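Local coordinates for protein Nsp15 (Middle East respiratory syndrome-related coronavirus, PDB 5YVD) that acts as a viral endoribonuclease of the EndoU family, probably cleaving RNA next to uridylates, at residues K208-F213 and H231-D236; E225-E230 and M301-Q306; S269-N274 and P318-M323; F326-K331 and Q336-R341. All blocks are in the same frame, centred on the assembly; numbering follows the deposited sequence.

Contact 1. Residues K208-F213 and H231-D236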
# COMPACT_ATOMS: atom_id res chain seq x y z
N LYS A 208 -28.94 40.45 3.99
CA LYS A 208 -28.26 41.15 5.09
C LYS A 208 -29.11 41.22 6.35
O LYS A 208 -28.62 40.97 7.47
CB LYS A 208 -27.86 42.57 4.69
CG LYS A 208 -26.75 42.65 3.64
CD LYS A 208 -26.38 44.10 3.34
CE LYS A 208 -25.84 44.29 1.94
NZ LYS A 208 -24.37 44.46 1.99
N ASP A 209 -30.38 41.59 6.16
CA ASP A 209 -31.27 41.68 7.29
C ASP A 209 -31.36 40.28 7.91
O ASP A 209 -31.30 40.12 9.14
CB ASP A 209 -32.65 42.20 6.86
CG ASP A 209 -32.66 43.70 6.53
OD1 ASP A 209 -31.67 44.42 6.79
OD2 ASP A 209 -33.70 44.16 6.02
N PHE A 210 -31.44 39.27 7.06
CA PHE A 210 -31.61 37.93 7.54
C PHE A 210 -30.51 37.57 8.52
O PHE A 210 -30.77 36.98 9.59
CB PHE A 210 -31.66 36.91 6.40
CG PHE A 210 -31.89 35.51 6.89
CD1 PHE A 210 -33.16 35.06 7.18
CD2 PHE A 210 -30.83 34.64 7.09
CE1 PHE A 210 -33.38 33.76 7.64
CE2 PHE A 210 -31.04 33.35 7.54
CZ PHE A 210 -32.32 32.90 7.81
N LEU A 211 -29.28 37.92 8.18
CA LEU A 211 -28.15 37.50 8.99
C LEU A 211 -28.04 38.23 10.30
O LEU A 211 -27.42 37.70 11.21
CB LEU A 211 -26.84 37.67 8.23
CG LEU A 211 -26.78 36.81 6.99
CD1 LEU A 211 -25.52 37.14 6.21
CD2 LEU A 211 -26.84 35.35 7.41
N SER A 212 -28.64 39.43 10.38
CA SER A 212 -28.56 40.27 11.59
C SER A 212 -29.85 40.37 12.39
O SER A 212 -29.78 40.58 13.57
CB SER A 212 -28.12 41.69 11.24
OG SER A 212 -29.15 42.38 10.52
N PHE A 213 -31.02 40.25 11.78
CA PHE A 213 -32.30 40.48 12.49
C PHE A 213 -32.76 39.36 13.42
O PHE A 213 -32.60 38.18 13.11
CB PHE A 213 -33.45 40.70 11.49
CG PHE A 213 -33.43 42.05 10.83
CD1 PHE A 213 -34.62 42.64 10.43
CD2 PHE A 213 -32.24 42.73 10.60
CE1 PHE A 213 -34.61 43.89 9.81
CE2 PHE A 213 -32.23 43.97 9.98
CZ PHE A 213 -33.41 44.55 9.58
N HIS A 231 -39.43 27.15 10.76
CA HIS A 231 -39.10 25.75 10.45
C HIS A 231 -38.13 25.63 9.26
O HIS A 231 -37.05 25.03 9.38
CB HIS A 231 -40.38 24.96 10.13
CG HIS A 231 -40.18 23.48 10.02
ND1 HIS A 231 -40.22 22.63 11.10
CD2 HIS A 231 -39.93 22.70 8.95
CE1 HIS A 231 -40.02 21.39 10.71
NE2 HIS A 231 -39.84 21.40 9.40
N VAL A 232 -38.48 26.25 8.15
CA VAL A 232 -37.82 25.97 6.89
C VAL A 232 -36.42 26.61 6.83
O VAL A 232 -35.43 25.95 6.52
CB VAL A 232 -38.69 26.44 5.69
CG1 VAL A 232 -37.96 26.22 4.39
CG2 VAL A 232 -40.01 25.69 5.64
N VAL A 233 -36.33 27.88 7.15
CA VAL A 233 -35.08 28.61 6.97
C VAL A 233 -34.26 28.71 8.27
O VAL A 233 -33.11 28.27 8.32
CB VAL A 233 -35.35 30.00 6.41
CG1 VAL A 233 -34.05 30.64 5.94
CG2 VAL A 233 -36.33 29.90 5.24
N TYR A 234 -34.86 29.25 9.32
CA TYR A 234 -34.14 29.39 10.59
C TYR A 234 -33.74 28.07 11.17
O TYR A 234 -32.66 27.95 11.74
CB TYR A 234 -34.98 30.15 11.58
CG TYR A 234 -35.07 31.59 11.22
CD1 TYR A 234 -34.03 32.46 11.54
CD2 TYR A 234 -36.17 32.09 10.54
CE1 TYR A 234 -34.09 33.80 11.22
CE2 TYR A 234 -36.24 33.42 10.21
CZ TYR A 234 -35.20 34.27 10.56
OH TYR A 234 -35.25 35.60 10.23
N GLY A 235 -34.61 27.07 10.98
CA GLY A 235 -34.40 25.73 11.52
C GLY A 235 -35.03 25.63 12.89
O GLY A 235 -35.05 26.60 13.63
N ASP A 236 -35.55 24.45 13.21
CA ASP A 236 -36.09 24.11 14.52
C ASP A 236 -35.18 23.04 15.17
O ASP A 236 -35.02 21.93 14.64
CB ASP A 236 -37.49 23.58 14.33
CG ASP A 236 -38.15 23.20 15.61
OD1 ASP A 236 -37.55 23.29 16.70
OD2 ASP A 236 -39.32 22.79 15.48
O HOH W 1 -33.21 37.22 10.48
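Phe210 and Tyr234 meet where two short helices of the nuclease region approach each other, and the pair illustrates how aromatic rings can touch closely without forming a textbook stack. CE1 of Phe210 lies over one face of the phenol, toward its rim, 3.5 Å from Tyr234 CZ. The ring centroids are 4.8 Å apart and the planes are inclined by 32°, neither a stack nor an edge-to-face pair; the side chains run past each other in opposite directions. Setting CG of Phe210 trans to its own backbone N (chi1 -178°) carries the phenyl across to the second helix. There its far end, CZ, also rests 3.4 Å from CG1 of Val233, the branch of that valine which is trans to its N.

A water extends this apolar patch on the polar side. It accepts from Tyr234 OH at 2.6 Å, in the plane of the phenol, and donates to Phe210 O at 2.6 Å and to Phe213 O at 2.9 Å. The hydroxyl of a buried tyrosine is thereby linked to a carbonyl of the last turn of helix 205-212 and to that of the residue just after it.

Further out, Phe218 of helix 215-221 meets the Phe210 ring edge-to-face and also touches Tyr234. Ile249 and Leu296 close on Phe210 from two other helices, while Phe299 packs on Val233. Asp209, whose CB sits over the centre of the Phe213 ring, forms a salt bridge with Lys221. The result is an interface between helices 205-212 and 229-234 built round an aromatic pair, within the helical part of the EndoU region.

Contact 2. Residues E225-E230 and M301-Q306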
# COMPACT_ATOMS: atom_id res chain seq x y z
N GLU A 225 -45.26 35.64 7.40
CA GLU A 225 -46.09 34.97 8.39
C GLU A 225 -46.70 33.62 7.95
O GLU A 225 -46.82 32.73 8.77
CB GLU A 225 -47.20 35.93 8.84
CG GLU A 225 -46.70 37.09 9.71
CD GLU A 225 -46.36 38.35 8.93
OE1 GLU A 225 -46.05 38.28 7.72
OE2 GLU A 225 -46.37 39.45 9.53
N ASN A 226 -47.05 33.45 6.68
CA ASN A 226 -47.67 32.19 6.22
C ASN A 226 -46.71 31.17 5.57
O ASN A 226 -47.16 30.24 4.88
CB ASN A 226 -48.79 32.52 5.22
CG ASN A 226 -50.01 33.18 5.86
OD1 ASN A 226 -50.11 33.32 7.09
ND2 ASN A 226 -50.94 33.58 5.02
N TYR A 227 -45.41 31.33 5.80
CA TYR A 227 -44.41 30.59 5.04
C TYR A 227 -43.42 29.77 5.90
O TYR A 227 -42.38 29.31 5.40
CB TYR A 227 -43.67 31.58 4.13
CG TYR A 227 -44.59 32.21 3.13
CD1 TYR A 227 -44.97 31.52 1.99
CD2 TYR A 227 -45.16 33.46 3.37
CE1 TYR A 227 -45.87 32.08 1.09
CE2 TYR A 227 -46.05 34.04 2.46
CZ TYR A 227 -46.39 33.34 1.32
OH TYR A 227 -47.26 33.90 0.41
N ALA A 228 -43.76 29.58 7.16
CA ALA A 228 -43.00 28.71 8.05
C ALA A 228 -41.50 28.95 8.09
O ALA A 228 -40.73 28.01 8.30
CB ALA A 228 -43.27 27.26 7.68
N PHE A 229 -41.05 30.19 7.93
CA PHE A 229 -39.61 30.46 7.90
C PHE A 229 -38.89 29.92 9.13
O PHE A 229 -37.72 29.54 9.05
CB PHE A 229 -39.33 31.96 7.72
CG PHE A 229 -38.86 32.30 6.36
CD1 PHE A 229 -37.69 33.04 6.17
CD2 PHE A 229 -39.54 31.83 5.24
CE1 PHE A 229 -37.24 33.31 4.89
CE2 PHE A 229 -39.08 32.10 3.96
CZ PHE A 229 -37.93 32.84 3.78
N GLU A 230 -39.58 29.91 10.26
CA GLU A 230 -39.03 29.42 11.51
C GLU A 230 -38.53 27.99 11.26
O GLU A 230 -37.35 27.69 11.47
CB GLU A 230 -40.11 29.48 12.61
CG GLU A 230 -39.74 30.16 13.94
CD GLU A 230 -38.98 31.47 13.78
OE1 GLU A 230 -39.61 32.53 13.93
OE2 GLU A 230 -37.76 31.41 13.53
N MET A 301 -39.37 34.35 -3.51
CA MET A 301 -40.18 34.49 -4.70
C MET A 301 -40.91 33.18 -5.00
O MET A 301 -42.11 33.18 -5.26
CB MET A 301 -39.28 34.92 -5.85
CG MET A 301 -39.95 35.44 -7.09
SD MET A 301 -38.68 36.28 -8.08
CE MET A 301 -37.71 34.91 -8.73
N ILE A 302 -40.19 32.07 -4.93
CA ILE A 302 -40.77 30.78 -5.27
C ILE A 302 -41.93 30.42 -4.35
O ILE A 302 -42.96 29.92 -4.81
CB ILE A 302 -39.71 29.68 -5.14
CG1 ILE A 302 -38.75 29.78 -6.31
CG2 ILE A 302 -40.34 28.28 -5.06
CD1 ILE A 302 -37.52 28.93 -6.15
N LEU A 303 -41.74 30.64 -3.06
CA LEU A 303 -42.78 30.32 -2.10
C LEU A 303 -44.04 31.13 -2.30
O LEU A 303 -45.15 30.62 -2.13
CB LEU A 303 -42.27 30.57 -0.70
CG LEU A 303 -41.29 29.55 -0.18
CD1 LEU A 303 -40.99 29.93 1.25
CD2 LEU A 303 -41.85 28.14 -0.29
N LYS A 304 -43.87 32.41 -2.63
CA LYS A 304 -44.99 33.31 -2.80
C LYS A 304 -45.70 33.07 -4.11
O LYS A 304 -46.73 33.68 -4.37
CB LYS A 304 -44.52 34.75 -2.69
CG LYS A 304 -44.14 35.14 -1.26
CD LYS A 304 -43.93 36.65 -1.14
CE LYS A 304 -43.89 37.11 0.31
NZ LYS A 304 -43.43 38.53 0.40
N SER A 305 -45.15 32.18 -4.94
CA SER A 305 -45.78 31.78 -6.21
C SER A 305 -46.73 30.61 -6.05
O SER A 305 -47.34 30.18 -7.01
CB SER A 305 -44.72 31.36 -7.23
OG SER A 305 -43.76 32.39 -7.40
N GLN A 306 -46.85 30.08 -4.84
CA GLN A 306 -47.43 28.76 -4.67
C GLN A 306 -48.78 28.79 -3.97
O GLN A 306 -49.05 29.67 -3.14
CB GLN A 306 -46.47 27.85 -3.90
CG GLN A 306 -46.16 26.54 -4.62
CD GLN A 306 -45.31 26.75 -5.85
OE1 GLN A 306 -44.39 27.57 -5.84
NE2 GLN A 306 -45.60 26.00 -6.91
O HOH W 2 -48.32 31.76 -2.08
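Tyr227 and Leu303 lie opposite each other with their CA atoms 7.3 Å apart, the first in the turn leading into helix 229-234 and the second near the end of helix 296-304. The contact is an example of a helix C-terminus packed against the entrance to another helix, with Ala228 at the N-cap position, inside the EndoU nuclease region.

Two residues of the helix end receive the phenol. Its CD1 lies 3.9 Å from CB of Leu303, and the tyrosine and leucine side chains run past one another in opposite directions. The Lys304 chain crosses the tyrosine at about a right angle, bringing its CG 3.7 Å from Tyr227 OH. With its CG trans to the carbonyl carbon (chi1 -72°) and the rest extended, the lysine uses its CG methylene for this packing while its NZ reaches away to a hydrogen bond with Tyr222 O. Leu224 adds a further neighbour to the lysine.

Phe338 of strand 334-340 also touches Leu303, so that this one residue joins helix, turn and sheet. Val335 of the same strand packs on Tyr227.

Polar links gather round the helix end. Ser305 OG donates to Met301 O at 2.8 Å, from above the carbonyl plane by 36°. A water donates to Gln306 O, and has only weak bonds to Leu303 O and Tyr227 OH. Deeper in, on the buried side of the contact, CD1 of Leu303 comes to the edge of the Phe229 ring, close to its plane, 4.0 Å from CE2.

Contact 3. Residues S269-N274 and P318-M323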
# COMPACT_ATOMS: atom_id res chain seq x y z
N SER A 269 -18.98 20.21 -5.64
CA SER A 269 -19.95 21.15 -6.23
C SER A 269 -21.19 20.43 -6.73
O SER A 269 -21.08 19.47 -7.48
CB SER A 269 -19.32 21.91 -7.37
OG SER A 269 -20.25 22.79 -7.98
N SER A 270 -22.35 20.91 -6.28
CA SER A 270 -23.62 20.29 -6.56
C SER A 270 -24.77 21.26 -6.22
O SER A 270 -24.70 22.03 -5.25
CB SER A 270 -23.76 18.98 -5.76
OG SER A 270 -25.03 18.37 -5.95
N THR A 271 -25.82 21.21 -7.03
CA THR A 271 -26.97 22.07 -6.82
C THR A 271 -27.61 21.82 -5.47
O THR A 271 -28.05 22.78 -4.83
CB THR A 271 -28.01 21.91 -7.94
OG1 THR A 271 -27.45 22.39 -9.16
CG2 THR A 271 -29.22 22.73 -7.66
N ILE A 272 -27.64 20.54 -5.06
CA ILE A 272 -28.07 20.13 -3.70
C ILE A 272 -26.95 19.44 -2.91
O ILE A 272 -26.25 18.56 -3.41
CB ILE A 272 -29.21 19.10 -3.74
CG1 ILE A 272 -30.38 19.60 -4.59
CG2 ILE A 272 -29.67 18.76 -2.33
CD1 ILE A 272 -31.08 18.48 -5.35
N HIS A 273 -26.85 19.83 -1.66
CA HIS A 273 -25.92 19.24 -0.73
C HIS A 273 -26.69 18.59 0.43
O HIS A 273 -27.69 19.13 0.92
CB HIS A 273 -24.99 20.33 -0.18
CG HIS A 273 -23.99 20.84 -1.17
ND1 HIS A 273 -22.66 20.49 -1.13
CD2 HIS A 273 -24.12 21.67 -2.22
CE1 HIS A 273 -22.01 21.08 -2.10
NE2 HIS A 273 -22.87 21.81 -2.79
N ASN A 274 -26.21 17.43 0.88
CA ASN A 274 -26.83 16.70 1.97
C ASN A 274 -25.92 16.64 3.15
O ASN A 274 -24.80 16.21 3.03
CB ASN A 274 -27.14 15.27 1.53
CG ASN A 274 -28.30 15.17 0.54
OD1 ASN A 274 -29.12 16.08 0.42
ND2 ASN A 274 -28.38 14.05 -0.16
N PRO A 318 -36.88 25.42 -12.43
CA PRO A 318 -35.67 25.46 -13.24
C PRO A 318 -34.55 26.20 -12.50
O PRO A 318 -34.69 27.38 -12.19
CB PRO A 318 -36.12 26.22 -14.49
CG PRO A 318 -37.20 27.11 -14.02
CD PRO A 318 -37.88 26.40 -12.89
N ILE A 319 -33.48 25.48 -12.19
CA ILE A 319 -32.34 25.96 -11.43
C ILE A 319 -31.05 25.32 -11.94
O ILE A 319 -31.03 24.13 -12.24
CB ILE A 319 -32.44 25.55 -9.95
CG1 ILE A 319 -33.70 26.12 -9.31
CG2 ILE A 319 -31.21 26.01 -9.18
CD1 ILE A 319 -33.98 25.57 -7.93
N ASP A 320 -29.97 26.09 -11.99
CA ASP A 320 -28.67 25.50 -12.32
C ASP A 320 -28.75 24.63 -13.60
O ASP A 320 -28.14 23.55 -13.69
CB ASP A 320 -28.13 24.67 -11.12
CG ASP A 320 -27.59 25.55 -9.96
OD1 ASP A 320 -27.63 26.78 -10.05
OD2 ASP A 320 -27.11 25.00 -8.95
N LEU A 321 -29.53 25.11 -14.56
CA LEU A 321 -29.64 24.50 -15.88
C LEU A 321 -30.34 23.12 -15.95
O LEU A 321 -30.41 22.55 -17.02
CB LEU A 321 -28.26 24.46 -16.57
CG LEU A 321 -27.50 25.80 -16.60
CD1 LEU A 321 -26.09 25.65 -17.16
CD2 LEU A 321 -28.23 26.87 -17.39
N THR A 322 -30.88 22.63 -14.82
CA THR A 322 -31.74 21.42 -14.75
C THR A 322 -33.11 21.78 -14.18
O THR A 322 -33.40 22.96 -13.92
CB THR A 322 -31.19 20.35 -13.78
OG1 THR A 322 -29.85 20.68 -13.41
CG2 THR A 322 -31.25 18.94 -14.38
N MET A 323 -33.95 20.77 -13.99
CA MET A 323 -35.19 20.94 -13.22
C MET A 323 -34.91 20.46 -11.83
O MET A 323 -34.35 19.38 -11.68
CB MET A 323 -36.35 20.14 -13.83
CG MET A 323 -37.73 20.65 -13.42
SD MET A 323 -38.13 22.29 -14.13
CE MET A 323 -39.05 21.82 -15.60
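Thr271 and Asp320 are joined by the one hydrogen bond that crosses directly between 269-274 and 318-323. The threonine hydroxyl donates to Asp320 OD2, with OG1 and OD2 2.6 Å apart, although the position of OD2 is somewhat uncertain in the model. The two side chains come from opposite directions. Thr271 has OG1 trans to its carbonyl carbon (chi1 -66°), which leaves CG2 trans to the backbone N.

That methyl supplies the apolar part: CG2 of Thr271 skirts the carboxylate and also reaches CG2 of Ile319, at 4.1 Å, and Ile324 touches both residues. A single threonine thus meets a carboxylate and a hydrophobic cluster at once.

A second group of bonds fixes the polar partners from outside. Asn74 ND2, at the end of helix 69-74, is hydrogen-bonded to both Thr271 OG1 and Asp320 O, and Asp320 OD1 is held by Thr192 N. Lys70 NZ makes a long, weak ion pair with OD2.

Local bonds shape each partner. Ser270 OG donates to Ile272 O at 2.8 Å, tying together the chain on both sides of Thr271. Across the turn, Ile319 N binds Thr322 O at 3.1 Å and Thr322 N binds Ile319 O at 3.0 Å; Asp320 and Leu321 both have positive phi (50° and 69°). These are the marks of a type I' turn closing a beta hairpin with a two-residue loop, here between strands 312-319 and 322-331, whose tip is pinned to the segment entering strand 273-279 and to helix 69-74.

Contact 4. Residues F326-K331 and Q336-R341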
# COMPACT_ATOMS: atom_id res chain seq x y z
N PHE A 326 -39.07 20.06 -5.36
CA PHE A 326 -39.23 20.19 -3.94
C PHE A 326 -40.56 19.61 -3.58
O PHE A 326 -41.48 19.63 -4.40
CB PHE A 326 -39.32 21.65 -3.54
CG PHE A 326 -38.13 22.46 -3.91
CD1 PHE A 326 -37.91 22.85 -5.23
CD2 PHE A 326 -37.24 22.90 -2.93
CE1 PHE A 326 -36.81 23.62 -5.56
CE2 PHE A 326 -36.14 23.67 -3.26
CZ PHE A 326 -35.92 24.03 -4.57
N MET A 327 -40.68 19.13 -2.35
CA MET A 327 -41.99 18.89 -1.79
C MET A 327 -42.44 20.15 -1.06
O MET A 327 -41.62 20.85 -0.45
CB MET A 327 -41.94 17.71 -0.84
CG MET A 327 -41.65 16.39 -1.55
SD MET A 327 -42.89 15.97 -2.78
CE MET A 327 -44.39 15.97 -1.80
N LEU A 328 -43.73 20.47 -1.18
CA LEU A 328 -44.37 21.52 -0.40
C LEU A 328 -45.60 20.98 0.31
O LEU A 328 -46.58 20.62 -0.33
CB LEU A 328 -44.79 22.71 -1.27
CG LEU A 328 -45.49 23.86 -0.51
CD1 LEU A 328 -44.61 24.48 0.58
CD2 LEU A 328 -46.00 24.96 -1.45
N TRP A 329 -45.54 20.93 1.64
CA TRP A 329 -46.66 20.49 2.46
C TRP A 329 -47.35 21.69 3.09
O TRP A 329 -46.67 22.55 3.65
CB TRP A 329 -46.15 19.55 3.55
CG TRP A 329 -45.59 18.27 2.98
CD1 TRP A 329 -44.37 18.08 2.38
CD2 TRP A 329 -46.25 17.00 2.95
NE1 TRP A 329 -44.23 16.77 2.00
CE2 TRP A 329 -45.37 16.09 2.33
CE3 TRP A 329 -47.50 16.55 3.39
CZ2 TRP A 329 -45.71 14.74 2.14
CZ3 TRP A 329 -47.83 15.21 3.21
CH2 TRP A 329 -46.94 14.32 2.59
N CYS A 330 -48.68 21.75 3.00
CA CYS A 330 -49.46 22.86 3.59
C CYS A 330 -50.59 22.40 4.48
O CYS A 330 -51.05 21.27 4.38
CB CYS A 330 -50.03 23.74 2.50
SG CYS A 330 -48.77 24.70 1.63
N LYS A 331 -51.04 23.29 5.37
CA LYS A 331 -52.16 23.02 6.26
C LYS A 331 -52.79 24.32 6.72
O LYS A 331 -52.09 25.22 7.17
CB LYS A 331 -51.73 22.18 7.47
CG LYS A 331 -52.42 22.56 8.77
CD LYS A 331 -52.50 21.43 9.78
CE LYS A 331 -53.11 21.92 11.09
NZ LYS A 331 -52.93 20.95 12.20
N GLN A 336 -46.40 24.08 6.00
CA GLN A 336 -45.88 23.32 7.12
C GLN A 336 -44.39 23.22 6.90
O GLN A 336 -43.62 23.68 7.74
CB GLN A 336 -46.47 21.90 7.21
CG GLN A 336 -47.99 21.80 7.31
CD GLN A 336 -48.47 20.38 7.02
OE1 GLN A 336 -49.39 20.16 6.22
NE2 GLN A 336 -47.82 19.40 7.65
N THR A 337 -43.99 22.63 5.77
CA THR A 337 -42.60 22.47 5.38
C THR A 337 -42.40 22.54 3.85
O THR A 337 -43.35 22.42 3.08
CB THR A 337 -41.97 21.17 5.95
OG1 THR A 337 -40.57 21.11 5.63
CG2 THR A 337 -42.66 19.95 5.41
N PHE A 338 -41.14 22.76 3.44
CA PHE A 338 -40.73 22.85 2.03
C PHE A 338 -39.26 22.46 1.91
O PHE A 338 -38.40 23.07 2.54
CB PHE A 338 -40.89 24.28 1.56
CG PHE A 338 -40.54 24.49 0.12
CD1 PHE A 338 -39.36 25.08 -0.23
CD2 PHE A 338 -41.43 24.17 -0.87
CE1 PHE A 338 -39.04 25.32 -1.56
CE2 PHE A 338 -41.14 24.40 -2.20
CZ PHE A 338 -39.94 24.98 -2.54
N TYR A 339 -38.99 21.43 1.12
CA TYR A 339 -37.64 20.88 1.01
C TYR A 339 -37.40 20.29 -0.36
O TYR A 339 -38.36 19.89 -1.01
CB TYR A 339 -37.40 19.80 2.07
CG TYR A 339 -38.34 18.62 2.01
CD1 TYR A 339 -37.94 17.41 1.48
CD2 TYR A 339 -39.65 18.73 2.46
CE1 TYR A 339 -38.80 16.33 1.40
CE2 TYR A 339 -40.52 17.66 2.40
CZ TYR A 339 -40.09 16.47 1.87
OH TYR A 339 -40.96 15.40 1.81
N PRO A 340 -36.13 20.19 -0.77
CA PRO A 340 -35.77 19.50 -2.01
C PRO A 340 -35.92 17.99 -1.88
O PRO A 340 -36.03 17.48 -0.78
CB PRO A 340 -34.29 19.85 -2.20
CG PRO A 340 -34.01 20.97 -1.25
CD PRO A 340 -34.93 20.72 -0.10
N ARG A 341 -35.93 17.28 -3.00
CA ARG A 341 -35.89 15.83 -2.99
C ARG A 341 -34.76 15.36 -3.86
O ARG A 341 -34.37 14.21 -3.75
CB ARG A 341 -37.21 15.23 -3.45
CG ARG A 341 -38.12 16.19 -4.20
CD ARG A 341 -39.29 15.48 -4.84
NE ARG A 341 -39.82 14.42 -3.98
CZ ARG A 341 -40.71 13.49 -4.37
NH1 ARG A 341 -41.21 13.49 -5.61
NH2 ARG A 341 -41.10 12.56 -3.49
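Phe326 and Phe338 lie with their rings nearly parallel, 9° between planes, yet slid apart so that they barely overlap at a centroid separation of 4.7 Å. They belong to an antiparallel beta hairpin, strands 322-331 and 334-340, which shows how one pair of strands can build two different faces. On the Phe338 face, Leu328 completes the packing, its CD1 3.5 Å from Phe338 CD2, while its CB lies at the edge of that ring. Pro340 flanks Phe326.

The other face carries Met327, Tyr339, Trp329 and Thr337. Tyr339 has CG wedged between its backbone N and carbonyl carbon (chi1 59°); the side chain runs alongside Met327 and turns one ring face to CB of the methionine, a CH-pi contact 3.9 Å from the ring centroid. The five-membered ring of Trp329 instead meets Tyr339 rim to rim, the planes only 7° apart and NE1 3.6 Å from OH. Further along, the bent Met327 chain places SD over the centre of the Arg341 guanidinium, 3.7 Å from CZ. A glycerol, probably from the crystallisation liquor, is hydrogen-bonded to Thr337 OG1.

Met327 and Tyr339 exchange two backbone hydrogen bonds, and Trp329 N binds Thr337 O. Near the hairpin turn the ladder is disturbed by a classic beta bulge, in which Gln336 and Thr337 both face Trp329: Trp329 O accepts from Gln336 N at 2.8 Å and, weakly, from Thr337 N at 3.4 Å.

Overall arrangement
All four contacts fall in the C-terminal nuclease region, and the first three show how crossing loops knit one domain. From the N-terminal side, 208-213 opens contact 1, and 225-230 opens contact 2 before 231-236 closes the first loop, so the two cross and share helix 229-234. Contact 3 opens at 269-274, within the long loop that 301-306 closes, and itself ends at 318-323; contacts 2 and 3 therefore cross as well. Contact 4 follows the others in series as a short hairpin closure. Its strand 322-331 begins at the turn of contact 3, and its Leu328 packs on Gln306 of contact 2, joining the helices to the C-terminal sheet.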